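Local coordinates for inositol 2-dehydrogenase/D-chiro-inositol 3-dehydrogenase (Lactobacillus casei, PDB 4MIY), which catalyses the NAD-dependent oxidation of myo-inositol to 2-keto-myo-inositol and of D-chiro-inositol to its 1-keto derivative, at residues V30-D35 with K53-D58; M13-I18 with E42-D47; D57-L62 with V83-D88. One frame throughout, in Å; residues are numbered along the deposited sequence.

Interaction 1. Residues V30-D35 with K53-D58. With NAD (nicotinamide-adenine-dinucleotide), chain E.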
loop_
_atom_site.group_PDB
_atom_site.type_symbol
_atom_site.label_atom_id
_atom_site.label_comp_id
_atom_site.label_asym_id
_atom_site.label_seq_id
_atom_site.Cartn_x
_atom_site.Cartn_y
_atom_site.Cartn_z
ATOM N N VAL A 30 12.195 -14.285 39.007
ATOM C CA VAL A 30 13.021 -15.456 38.830
ATOM C C VAL A 30 13.820 -15.660 40.108
ATOM O O VAL A 30 14.607 -14.846 40.471
ATOM C CB VAL A 30 13.978 -15.354 37.645
ATOM C CG1 VAL A 30 14.645 -16.636 37.432
ATOM C CG2 VAL A 30 13.232 -15.058 36.409
ATOM N N VAL A 31 13.536 -16.770 40.778
ATOM C CA VAL A 31 14.137 -17.096 42.055
ATOM C C VAL A 31 15.021 -18.336 42.023
ATOM O O VAL A 31 15.649 -18.644 42.994
ATOM C CB VAL A 31 13.054 -17.300 43.150
ATOM C CG1 VAL A 31 12.141 -16.139 43.219
ATOM C CG2 VAL A 31 12.290 -18.503 42.887
ATOM N N ALA A 32 15.086 -19.022 40.897
ATOM C CA ALA A 32 15.959 -20.181 40.751
ATOM C C ALA A 32 16.296 -20.380 39.293
ATOM O O ALA A 32 15.517 -20.041 38.440
ATOM C CB ALA A 32 15.326 -21.383 41.265
ATOM N N VAL A 33 17.461 -20.957 39.053
ATOM C CA VAL A 33 17.915 -21.297 37.724
ATOM C C VAL A 33 18.766 -22.543 37.765
ATOM O O VAL A 33 19.339 -22.854 38.775
ATOM C CB VAL A 33 18.768 -20.148 37.066
ATOM C CG1 VAL A 33 17.985 -18.943 36.896
ATOM C CG2 VAL A 33 19.944 -19.810 37.879
ATOM N N THR A 34 18.810 -23.260 36.660
ATOM C CA THR A 34 19.783 -24.310 36.475
ATOM C C THR A 34 20.165 -24.442 35.006
ATOM O O THR A 34 19.377 -24.197 34.134
ATOM C CB THR A 34 19.289 -25.655 37.038
ATOM O OG1 THR A 34 20.332 -26.622 36.983
ATOM C CG2 THR A 34 18.122 -26.194 36.294
ATOM N N ASP A 35 21.388 -24.878 34.759
ATOM C CA ASP A 35 21.879 -25.106 33.420
ATOM C C ASP A 35 22.923 -26.239 33.554
ATOM O O ASP A 35 23.554 -26.347 34.572
ATOM C CB ASP A 35 22.505 -23.805 32.928
ATOM C CG ASP A 35 22.755 -23.777 31.418
ATOM O OD1 ASP A 35 23.710 -24.375 30.971
ATOM O OD2 ASP A 35 22.017 -23.128 30.678
ATOM N N LYS A 53 18.595 -18.711 43.582
ATOM C CA LYS A 53 19.442 -19.877 43.756
ATOM C C LYS A 53 19.855 -20.540 42.461
ATOM O O LYS A 53 19.076 -20.717 41.559
ATOM C CB LYS A 53 18.795 -20.928 44.653
ATOM C CG LYS A 53 19.543 -22.258 44.721
ATOM C CD LYS A 53 19.378 -23.033 46.047
ATOM C CE LYS A 53 20.731 -23.272 46.750
ATOM N NZ LYS A 53 21.596 -24.162 45.982
ATOM N N VAL A 54 21.111 -20.951 42.415
ATOM C CA VAL A 54 21.566 -21.774 41.335
ATOM C C VAL A 54 21.533 -23.223 41.727
ATOM O O VAL A 54 22.284 -23.624 42.558
ATOM C CB VAL A 54 22.962 -21.377 40.890
ATOM C CG1 VAL A 54 23.409 -22.269 39.843
ATOM C CG2 VAL A 54 22.981 -19.941 40.431
ATOM N N TYR A 55 20.643 -23.998 41.154
ATOM C CA TYR A 55 20.561 -25.420 41.405
ATOM C C TYR A 55 21.417 -26.230 40.439
ATOM O O TYR A 55 21.555 -25.889 39.286
ATOM C CB TYR A 55 19.134 -25.908 41.323
ATOM C CG TYR A 55 18.275 -25.478 42.467
ATOM C CD1 TYR A 55 18.256 -26.193 43.622
ATOM C CD2 TYR A 55 17.474 -24.355 42.384
ATOM C CE1 TYR A 55 17.495 -25.811 44.667
ATOM C CE2 TYR A 55 16.710 -23.968 43.424
ATOM C CZ TYR A 55 16.709 -24.705 44.556
ATOM O OH TYR A 55 15.946 -24.343 45.619
ATOM N N PRO A 56 22.014 -27.307 40.931
ATOM C CA PRO A 56 22.905 -28.112 40.103
ATOM C C PRO A 56 22.181 -28.853 39.009
ATOM O O PRO A 56 22.785 -29.165 38.035
ATOM C CB PRO A 56 23.499 -29.100 41.105
ATOM C CG PRO A 56 22.664 -29.005 42.315
ATOM C CD PRO A 56 22.053 -27.691 42.350
ATOM N N ASP A 57 20.906 -29.134 39.177
ATOM C CA ASP A 57 20.146 -29.790 38.152
ATOM C C ASP A 57 18.650 -29.478 38.177
ATOM O O ASP A 57 18.188 -28.759 39.022
ATOM C CB ASP A 57 20.378 -31.296 38.206
ATOM C CG ASP A 57 19.743 -31.951 39.395
ATOM O OD1 ASP A 57 19.503 -31.288 40.404
ATOM O OD2 ASP A 57 19.475 -33.144 39.292
ATOM N N ASP A 58 17.927 -30.063 37.243
ATOM C CA ASP A 58 16.512 -29.827 37.160
ATOM C C ASP A 58 15.787 -30.511 38.302
ATOM O O ASP A 58 14.842 -29.981 38.829
ATOM C CB ASP A 58 15.961 -30.163 35.771
ATOM C CG ASP A 58 16.133 -31.577 35.404
ATOM O OD1 ASP A 58 16.888 -32.267 36.089
ATOM O OD2 ASP A 58 15.502 -32.016 34.433
HETATM P PA NAD E . 20.937 -22.390 23.608
HETATM O O1A NAD E . 21.761 -23.496 23.164
HETATM O O2A NAD E . 21.401 -21.082 23.625
HETATM O O5B NAD E . 20.579 -22.526 25.145
HETATM C C5B NAD E . 20.151 -23.680 25.744
HETATM C C4B NAD E . 20.713 -23.747 27.171
HETATM O O4B NAD E . 20.267 -24.964 27.707
HETATM C C3B NAD E . 22.225 -23.904 27.259
HETATM O O3B NAD E . 22.727 -23.016 28.170
HETATM C C2B NAD E . 22.460 -25.335 27.659
HETATM O O2B NAD E . 23.633 -25.506 28.418
HETATM C C1B NAD E . 21.274 -25.608 28.502
HETATM N N9A NAD E . 20.911 -27.002 28.625
HETATM C C8A NAD E . 20.951 -27.938 27.729
HETATM N N7A NAD E . 20.453 -29.085 28.171
HETATM C C5A NAD E . 20.072 -28.873 29.415
HETATM C C6A NAD E . 19.492 -29.637 30.502
HETATM N N6A NAD E . 19.148 -30.896 30.394
HETATM N N1A NAD E . 19.236 -28.989 31.615
HETATM C C2A NAD E . 19.529 -27.756 31.803
HETATM N N3A NAD E . 20.093 -27.009 30.878
HETATM C C4A NAD E . 20.368 -27.514 29.692
HETATM O O3 NAD E . 19.586 -22.606 22.818
HETATM P PN NAD E . 18.302 -21.592 22.765
HETATM O O1N NAD E . 18.354 -20.854 21.510
HETATM O O2N NAD E . 18.336 -20.709 23.872
HETATM O O5D NAD E . 17.089 -22.503 22.616
HETATM C C5D NAD E . 16.548 -23.107 23.765
HETATM C C4D NAD E . 15.169 -23.619 23.506
HETATM O O4D NAD E . 14.370 -22.502 23.159
HETATM C C3D NAD E . 15.148 -24.584 22.369
HETATM O O3D NAD E . 14.175 -25.543 22.641
HETATM C C2D NAD E . 14.725 -23.664 21.227
HETATM O O2D NAD E . 14.094 -24.446 20.288
HETATM C C1D NAD E . 13.760 -22.742 21.919
HETATM N N1N NAD E . 13.558 -21.495 21.181
HETATM C C2N NAD E . 12.332 -21.138 20.809
HETATM C C3N NAD E . 12.073 -19.999 20.073
HETATM C C7N NAD E . 10.661 -19.625 19.686
HETATM O O7N NAD E . 9.717 -20.023 20.291
HETATM N N7N NAD E . 10.553 -18.826 18.704
HETATM C C4N NAD E . 13.141 -19.175 19.767
HETATM C C5N NAD E . 14.391 -19.576 20.183
HETATM C C6N NAD E . 14.567 -20.745 20.876
HETATM O O HOH W 1 23.255 -24.868 37.360
#
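Parallel strand pairing joins Ala32 and Val33 of strand 28-34 to Lys53 and Val54 at the outer edge of the six-stranded sheet of the NAD-binding domain. Three backbone bonds make the ladder: Lys53 N to Val31 O (3.0 Å), Val33 N to Lys53 O (3.0 Å) and Tyr55 N to Val33 O (2.9 Å). Lys53 O also receives the CA-H of Ala32. On the face carrying Val33 and Val54, the two CG2 methyls meet at 4.0 Å, and Val45 of helix 38-47 packs on both valines. On the face carrying Ala32, its CB lies in the plane of the Tyr55 ring and touches the edge at CE2 (3.6 Å), while Lys53 CG lies over one ring face, offset toward the rim. The phenol reaches on to Asp64, to which its OH is hydrogen-bonded. Strand 28-34, helix 38-47 and strand 53-54 form a beta-alpha-beta unit of the Rossmann fold, and the first of these strands ends at the cofactor. Where the ladder stops, Thr34 takes over with its side chain: OG1, anti to the backbone N (chi1 -173°), donates to Tyr55 O at 2.7 Å from well above the carbonyl plane. That same oxygen accepts from a water which in turn accepts from Asp35 N, so two donors grip the carbonyl. Thr34 CG2 meanwhile lies against the backbone of Asp57. One residue further on, the Asp35 carboxylate takes both adenosine ribose hydroxyls of NAD, O2B on OD1 (2.8 Å) and O3B on OD2 (2.6 Å); the backbone amides of Asp37 and Thr10 bind OD1 and OD2 respectively and help fix the turn of the group.

Interaction 2. Residues M13-I18 with E42-D47. With NAD (nicotinamide-adenine-dinucleotide), chain E.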
loop_
_atom_site.group_PDB
_atom_site.type_symbol
_atom_site.label_atom_id
_atom_site.label_comp_id
_atom_site.label_asym_id
_atom_site.label_seq_id
_atom_site.Cartn_x
_atom_site.Cartn_y
_atom_site.Cartn_z
ATOM N N MET A 13 17.596 -18.101 24.655
ATOM C CA MET A 13 16.179 -17.898 24.820
ATOM C C MET A 13 15.842 -17.926 26.296
ATOM O O MET A 13 14.988 -17.224 26.753
ATOM C CB MET A 13 15.415 -18.935 24.012
ATOM C CG MET A 13 13.924 -18.745 23.950
ATOM S SD MET A 13 13.559 -17.072 23.391
ATOM C CE MET A 13 11.940 -17.307 22.722
ATOM N N GLY A 14 16.585 -18.725 27.046
ATOM C CA GLY A 14 16.437 -18.715 28.487
ATOM C C GLY A 14 16.708 -17.370 29.097
ATOM O O GLY A 14 15.979 -16.913 29.939
ATOM N N ARG A 15 17.767 -16.729 28.664
ATOM C CA ARG A 15 18.078 -15.434 29.179
ATOM C C ARG A 15 17.079 -14.382 28.722
ATOM O O ARG A 15 16.812 -13.442 29.415
ATOM C CB ARG A 15 19.461 -15.003 28.734
ATOM C CG ARG A 15 20.607 -15.695 29.439
ATOM C CD ARG A 15 21.955 -15.442 28.693
ATOM N NE ARG A 15 22.416 -14.089 28.804
ATOM C CZ ARG A 15 23.129 -13.623 29.813
ATOM N NH1 ARG A 15 23.476 -14.404 30.805
ATOM N NH2 ARG A 15 23.492 -12.372 29.823
ATOM N N ALA A 16 16.570 -14.561 27.527
ATOM C CA ALA A 16 15.579 -13.640 27.015
ATOM C C ALA A 16 14.251 -13.742 27.765
ATOM O O ALA A 16 13.620 -12.772 27.979
ATOM C CB ALA A 16 15.384 -13.854 25.541
ATOM N N HIS A 17 13.883 -14.940 28.162
ATOM C CA HIS A 17 12.724 -15.126 29.037
ATOM C C HIS A 17 12.963 -14.556 30.438
ATOM O O HIS A 17 12.100 -13.993 31.019
ATOM C CB HIS A 17 12.325 -16.574 29.123
ATOM C CG HIS A 17 11.530 -17.052 27.961
ATOM N ND1 HIS A 17 10.587 -16.275 27.350
ATOM C CD2 HIS A 17 11.514 -18.233 27.324
ATOM C CE1 HIS A 17 10.044 -16.948 26.367
ATOM N NE2 HIS A 17 10.575 -18.148 26.338
ATOM N N ILE A 18 14.166 -14.728 30.957
ATOM C CA ILE A 18 14.520 -14.092 32.213
ATOM C C ILE A 18 14.420 -12.593 32.146
ATOM O O ILE A 18 13.917 -11.970 33.026
ATOM C CB ILE A 18 15.940 -14.500 32.683
ATOM C CG1 ILE A 18 15.950 -15.970 33.038
ATOM C CG2 ILE A 18 16.441 -13.595 33.795
ATOM C CD1 ILE A 18 17.319 -16.495 33.365
ATOM N N GLU A 42 25.224 -19.188 36.472
ATOM C CA GLU A 42 25.741 -18.167 37.322
ATOM C C GLU A 42 25.770 -16.803 36.676
ATOM O O GLU A 42 25.559 -15.814 37.323
ATOM C CB GLU A 42 27.124 -18.576 37.848
ATOM C CG GLU A 42 27.059 -19.559 39.008
ATOM C CD GLU A 42 28.422 -20.106 39.385
ATOM O OE1 GLU A 42 29.419 -19.557 38.908
ATOM O OE2 GLU A 42 28.484 -21.088 40.132
ATOM N N ALA A 43 26.041 -16.762 35.389
ATOM C CA ALA A 43 26.024 -15.516 34.663
ATOM C C ALA A 43 24.611 -14.898 34.600
ATOM O O ALA A 43 24.451 -13.710 34.639
ATOM C CB ALA A 43 26.593 -15.694 33.293
ATOM N N ALA A 44 23.613 -15.745 34.532
ATOM C CA ALA A 44 22.253 -15.261 34.448
ATOM C C ALA A 44 21.878 -14.558 35.714
ATOM O O ALA A 44 21.321 -13.484 35.698
ATOM C CB ALA A 44 21.377 -16.372 34.203
ATOM N N VAL A 45 22.227 -15.144 36.829
ATOM C CA VAL A 45 21.889 -14.548 38.081
ATOM C C VAL A 45 22.576 -13.247 38.195
ATOM O O VAL A 45 22.036 -12.269 38.627
ATOM C CB VAL A 45 22.364 -15.409 39.212
ATOM C CG1 VAL A 45 22.182 -14.701 40.485
ATOM C CG2 VAL A 45 21.664 -16.700 39.196
ATOM N N ARG A 46 23.820 -13.251 37.760
ATOM C CA ARG A 46 24.644 -12.082 37.853
ATOM C C ARG A 46 24.221 -10.946 36.934
ATOM O O ARG A 46 24.065 -9.830 37.370
ATOM C CB ARG A 46 26.089 -12.470 37.591
ATOM C CG ARG A 46 27.093 -11.395 37.883
ATOM C CD ARG A 46 28.546 -11.951 37.861
ATOM N NE ARG A 46 28.829 -12.709 36.644
ATOM C CZ ARG A 46 29.045 -14.010 36.612
ATOM N NH1 ARG A 46 29.053 -14.699 37.721
ATOM N NH2 ARG A 46 29.281 -14.613 35.472
ATOM N N ASP A 47 24.047 -11.260 35.664
ATOM C CA ASP A 47 23.777 -10.281 34.639
ATOM C C ASP A 47 22.444 -9.585 34.823
ATOM O O ASP A 47 22.288 -8.441 34.518
ATOM C CB ASP A 47 23.825 -10.933 33.261
ATOM C CG ASP A 47 25.228 -11.375 32.847
ATOM O OD1 ASP A 47 26.206 -11.009 33.509
ATOM O OD2 ASP A 47 25.334 -12.096 31.836
HETATM P PA NAD E . 20.937 -22.390 23.608
HETATM O O1A NAD E . 21.761 -23.496 23.164
HETATM O O2A NAD E . 21.401 -21.082 23.625
HETATM O O5B NAD E . 20.579 -22.526 25.145
HETATM C C5B NAD E . 20.151 -23.680 25.744
HETATM C C4B NAD E . 20.713 -23.747 27.171
HETATM O O4B NAD E . 20.267 -24.964 27.707
HETATM C C3B NAD E . 22.225 -23.904 27.259
HETATM O O3B NAD E . 22.727 -23.016 28.170
HETATM C C2B NAD E . 22.460 -25.335 27.659
HETATM O O2B NAD E . 23.633 -25.506 28.418
HETATM C C1B NAD E . 21.274 -25.608 28.502
HETATM N N9A NAD E . 20.911 -27.002 28.625
HETATM C C8A NAD E . 20.951 -27.938 27.729
HETATM N N7A NAD E . 20.453 -29.085 28.171
HETATM C C5A NAD E . 20.072 -28.873 29.415
HETATM C C6A NAD E . 19.492 -29.637 30.502
HETATM N N6A NAD E . 19.148 -30.896 30.394
HETATM N N1A NAD E . 19.236 -28.989 31.615
HETATM C C2A NAD E . 19.529 -27.756 31.803
HETATM N N3A NAD E . 20.093 -27.009 30.878
HETATM C C4A NAD E . 20.368 -27.514 29.692
HETATM O O3 NAD E . 19.586 -22.606 22.818
HETATM P PN NAD E . 18.302 -21.592 22.765
HETATM O O1N NAD E . 18.354 -20.854 21.510
HETATM O O2N NAD E . 18.336 -20.709 23.872
HETATM O O5D NAD E . 17.089 -22.503 22.616
HETATM C C5D NAD E . 16.548 -23.107 23.765
HETATM C C4D NAD E . 15.169 -23.619 23.506
HETATM O O4D NAD E . 14.370 -22.502 23.159
HETATM C C3D NAD E . 15.148 -24.584 22.369
HETATM O O3D NAD E . 14.175 -25.543 22.641
HETATM C C2D NAD E . 14.725 -23.664 21.227
HETATM O O2D NAD E . 14.094 -24.446 20.288
HETATM C C1D NAD E . 13.760 -22.742 21.919
HETATM N N1N NAD E . 13.558 -21.495 21.181
HETATM C C2N NAD E . 12.332 -21.138 20.809
HETATM C C3N NAD E . 12.073 -19.999 20.073
HETATM C C7N NAD E . 10.661 -19.625 19.686
HETATM O O7N NAD E . 9.717 -20.023 20.291
HETATM N N7N NAD E . 10.553 -18.826 18.704
HETATM C C4N NAD E . 13.141 -19.175 19.767
HETATM C C5N NAD E . 14.391 -19.576 20.183
HETATM C C6N NAD E . 14.567 -20.745 20.876
#
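Arg15 and Asp47 form a salt bridge between helix 12-24 and helix 38-47. Both terminal nitrogens of the guanidinium converge on one carboxylate oxygen: NH2 donates to OD2 of Asp47 at 2.7 Å, and NH1 adds a weak bond to the same OD2 at 3.1 Å. The acceptor lies close to the guanidinium plane and is met on its anti side, with the two flat groups turned 81° apart, so this is not the coplanar, two-oxygen form of the pair. The arginine chain bends at chi3 (70°), which carries its end across to the second helix and sets NH1 beside the backbone of Ala43 and Ala44, 3.9 Å from Ala44 CA. A methionine in its place would probably leave Asp47 without this cationic mate and weaken the polar tie between the helices. Deeper between the helices the contact turns apolar: Ile18 CD1 meets Ala44 CB at 4.1 Å, and Phe48 packs against both Arg15 and Ile18. The axes of the two segments stay 11.0 Å apart and run in nearly the same direction, 28° from parallel, so long side chains do most of the bridging. Met13, in the same helical segment as Arg15, turns toward the cofactor; its N donates to NAD O2N at 2.8 Å and its CE lies by the nicotinamide ring. An amide near the start of the first helix holding a phosphate oxygen, with Gly14 next along the chain, is consistent with the glycine-rich GxGxxG turn of a Rossmann dinucleotide-binding domain.

Interaction 3. Residues D57-L62 with V83-D88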
loop_
_atom_site.group_PDB
_atom_site.type_symbol
_atom_site.label_atom_id
_atom_site.label_comp_id
_atom_site.label_asym_id
_atom_site.label_seq_id
_atom_site.Cartn_x
_atom_site.Cartn_y
_atom_site.Cartn_z
ATOM N N ASP A 57 20.906 -29.134 39.177
ATOM C CA ASP A 57 20.146 -29.790 38.152
ATOM C C ASP A 57 18.650 -29.478 38.177
ATOM O O ASP A 57 18.188 -28.759 39.022
ATOM C CB ASP A 57 20.378 -31.296 38.206
ATOM C CG ASP A 57 19.743 -31.951 39.395
ATOM O OD1 ASP A 57 19.503 -31.288 40.404
ATOM O OD2 ASP A 57 19.475 -33.144 39.292
ATOM N N ASP A 58 17.927 -30.063 37.243
ATOM C CA ASP A 58 16.512 -29.827 37.160
ATOM C C ASP A 58 15.787 -30.511 38.302
ATOM O O ASP A 58 14.842 -29.981 38.829
ATOM C CB ASP A 58 15.961 -30.163 35.771
ATOM C CG ASP A 58 16.133 -31.577 35.404
ATOM O OD1 ASP A 58 16.888 -32.267 36.089
ATOM O OD2 ASP A 58 15.502 -32.016 34.433
ATOM N N THR A 59 16.265 -31.679 38.714
ATOM C CA THR A 59 15.569 -32.431 39.747
ATOM C C THR A 59 15.550 -31.658 41.065
ATOM O O THR A 59 14.544 -31.557 41.730
ATOM C CB THR A 59 16.175 -33.853 39.960
ATOM O OG1 THR A 59 15.926 -34.675 38.822
ATOM C CG2 THR A 59 15.509 -34.509 41.110
ATOM N N SER A 60 16.663 -31.071 41.408
ATOM C CA SER A 60 16.737 -30.346 42.633
ATOM C C SER A 60 15.971 -29.021 42.595
ATOM O O SER A 60 15.574 -28.503 43.616
ATOM C CB SER A 60 18.183 -30.077 42.991
ATOM O OG SER A 60 18.873 -29.493 41.930
ATOM N N LEU A 61 15.814 -28.462 41.408
ATOM C CA LEU A 61 15.136 -27.176 41.298
ATOM C C LEU A 61 13.692 -27.441 41.548
ATOM O O LEU A 61 13.042 -26.712 42.244
ATOM C CB LEU A 61 15.356 -26.512 39.924
ATOM C CG LEU A 61 14.698 -25.150 39.635
ATOM C CD1 LEU A 61 15.562 -24.324 38.747
ATOM C CD2 LEU A 61 13.379 -25.313 39.014
ATOM N N LEU A 62 13.231 -28.524 40.976
ATOM C CA LEU A 62 11.852 -28.886 41.010
ATOM C C LEU A 62 11.350 -29.319 42.370
ATOM O O LEU A 62 10.179 -29.453 42.560
ATOM C CB LEU A 62 11.580 -29.978 40.013
ATOM C CG LEU A 62 11.595 -29.550 38.544
ATOM C CD1 LEU A 62 11.563 -30.760 37.646
ATOM C CD2 LEU A 62 10.421 -28.671 38.212
ATOM N N VAL A 83 10.113 -32.128 31.495
ATOM C CA VAL A 83 8.705 -31.922 31.612
ATOM C C VAL A 83 8.064 -33.048 32.382
ATOM O O VAL A 83 7.182 -32.833 33.179
ATOM C CB VAL A 83 8.033 -31.714 30.235
ATOM C CG1 VAL A 83 6.617 -31.709 30.343
ATOM C CG2 VAL A 83 8.485 -30.383 29.629
ATOM N N LEU A 84 8.514 -34.266 32.141
ATOM C CA LEU A 84 8.001 -35.395 32.881
ATOM C C LEU A 84 8.413 -35.320 34.337
ATOM O O LEU A 84 7.659 -35.669 35.164
ATOM C CB LEU A 84 8.438 -36.720 32.280
ATOM C CG LEU A 84 8.023 -37.031 30.864
ATOM C CD1 LEU A 84 8.876 -38.109 30.338
ATOM C CD2 LEU A 84 6.622 -37.427 30.827
ATOM N N LYS A 85 9.562 -34.811 34.640
ATOM C CA LYS A 85 9.894 -34.606 36.032
ATOM C C LYS A 85 9.084 -33.540 36.719
ATOM O O LYS A 85 8.753 -33.640 37.863
ATOM C CB LYS A 85 11.328 -34.235 36.178
ATOM C CG LYS A 85 12.281 -35.377 36.097
ATOM C CD LYS A 85 13.563 -34.843 35.727
ATOM C CE LYS A 85 14.633 -35.761 36.058
ATOM N NZ LYS A 85 15.115 -36.140 34.758
ATOM N N ALA A 86 8.734 -32.498 35.999
ATOM C CA ALA A 86 7.987 -31.408 36.584
ATOM C C ALA A 86 6.545 -31.816 36.801
ATOM O O ALA A 86 5.875 -31.301 37.665
ATOM C CB ALA A 86 8.094 -30.168 35.687
ATOM N N LEU A 87 6.082 -32.773 36.020
ATOM C CA LEU A 87 4.750 -33.290 36.185
ATOM C C LEU A 87 4.554 -34.166 37.432
ATOM O O LEU A 87 3.452 -34.496 37.747
ATOM C CB LEU A 87 4.314 -34.038 34.961
ATOM C CG LEU A 87 4.035 -33.195 33.738
ATOM C CD1 LEU A 87 4.044 -34.038 32.516
ATOM C CD2 LEU A 87 2.699 -32.559 33.911
ATOM N N ASP A 88 5.642 -34.538 38.067
ATOM C CA ASP A 88 5.590 -35.168 39.378
ATOM C C ASP A 88 5.423 -34.138 40.488
ATOM O O ASP A 88 5.205 -34.510 41.604
ATOM C CB ASP A 88 6.865 -35.945 39.652
ATOM C CG ASP A 88 6.990 -37.188 38.821
ATOM O OD1 ASP A 88 5.980 -37.774 38.413
ATOM O OD2 ASP A 88 8.121 -37.555 38.588
HETATM O O HOH W 2 15.806 -34.436 33.113
#
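Lys85 and Leu62 carry the contact between the short, weakly bonded helix 58-61 and the end of helix 79-86, the apolar part lying on Leu62 and the polar part along the lysine chain. In the apolar part both branches of Leu62 lie against the start of Ala86: CD2 touches Ala86 CB at 3.7 Å, while CD1 lies 3.7 Å from Ala86 N and 3.8 Å from Lys85 CB. Val70 of the central sheet packs on Leu62, and Ile93 of the same sheet on Ala86, so this buried end of the contact rests on the strands. Van der Waals contacts to polar atoms come next. With CG anti to its carbonyl carbon (chi1 -79°), Lys85 runs past Asp58 and Thr59 and crosses both side chains at about a right angle; its CE comes within 3.2 Å of Thr59 OG1, and its CD is 3.7 Å from Asp58 OD2. The charged ends do not touch directly. Asp58 OD2 and Lys85 NZ stand 4.2 Å apart, too far for a salt bridge. A water lies between them, giving a hydrogen bond to the carboxylate oxygen and receiving one from the ammonium group. The same OD2 also has the hydroxyl of Thr82, earlier in helix 79-86, as a hydrogen-bond partner. Within the first segment, Asp57 stands at the N-cap of the short helix, and its OD1 takes Ser60 N at 3.0 Å from above the carboxylate plane. No direct hydrogen bond joins the two segments, so their cohesion comes from leucine-alanine packing on the sheet side and, toward Asp58, from a water-mediated attraction between opposite charges, which would probably be softer and more tolerant of small shifts than a direct salt bridge.

In the fold
All three contacts belong to the NAD-binding Rossmann domain. Interactions 1 and 2 have centres 11 Å apart and meet at Val45, whose CG2 lies 3.7 Å from Val54 CG2 and 3.8 Å from Val33 CG2, so helix 38-47 covers one face of strands 28-34 and 53-54. Interaction 3 shares Asp57 and Asp58 with interaction 1 and covers the other face, where Leu61 CD1 reaches Ala32 CB at 3.9 Å. Interactions 2 and 3 do not touch; their nearest atoms are about 10 Å apart. Interaction 1 holds the adenosine ribose of NAD and interaction 2 an oxygen of the phosphate on the nicotinamide-ribose side, while the side chain of Asp58 in interaction 3 stays about 5 Å from the bound NAD.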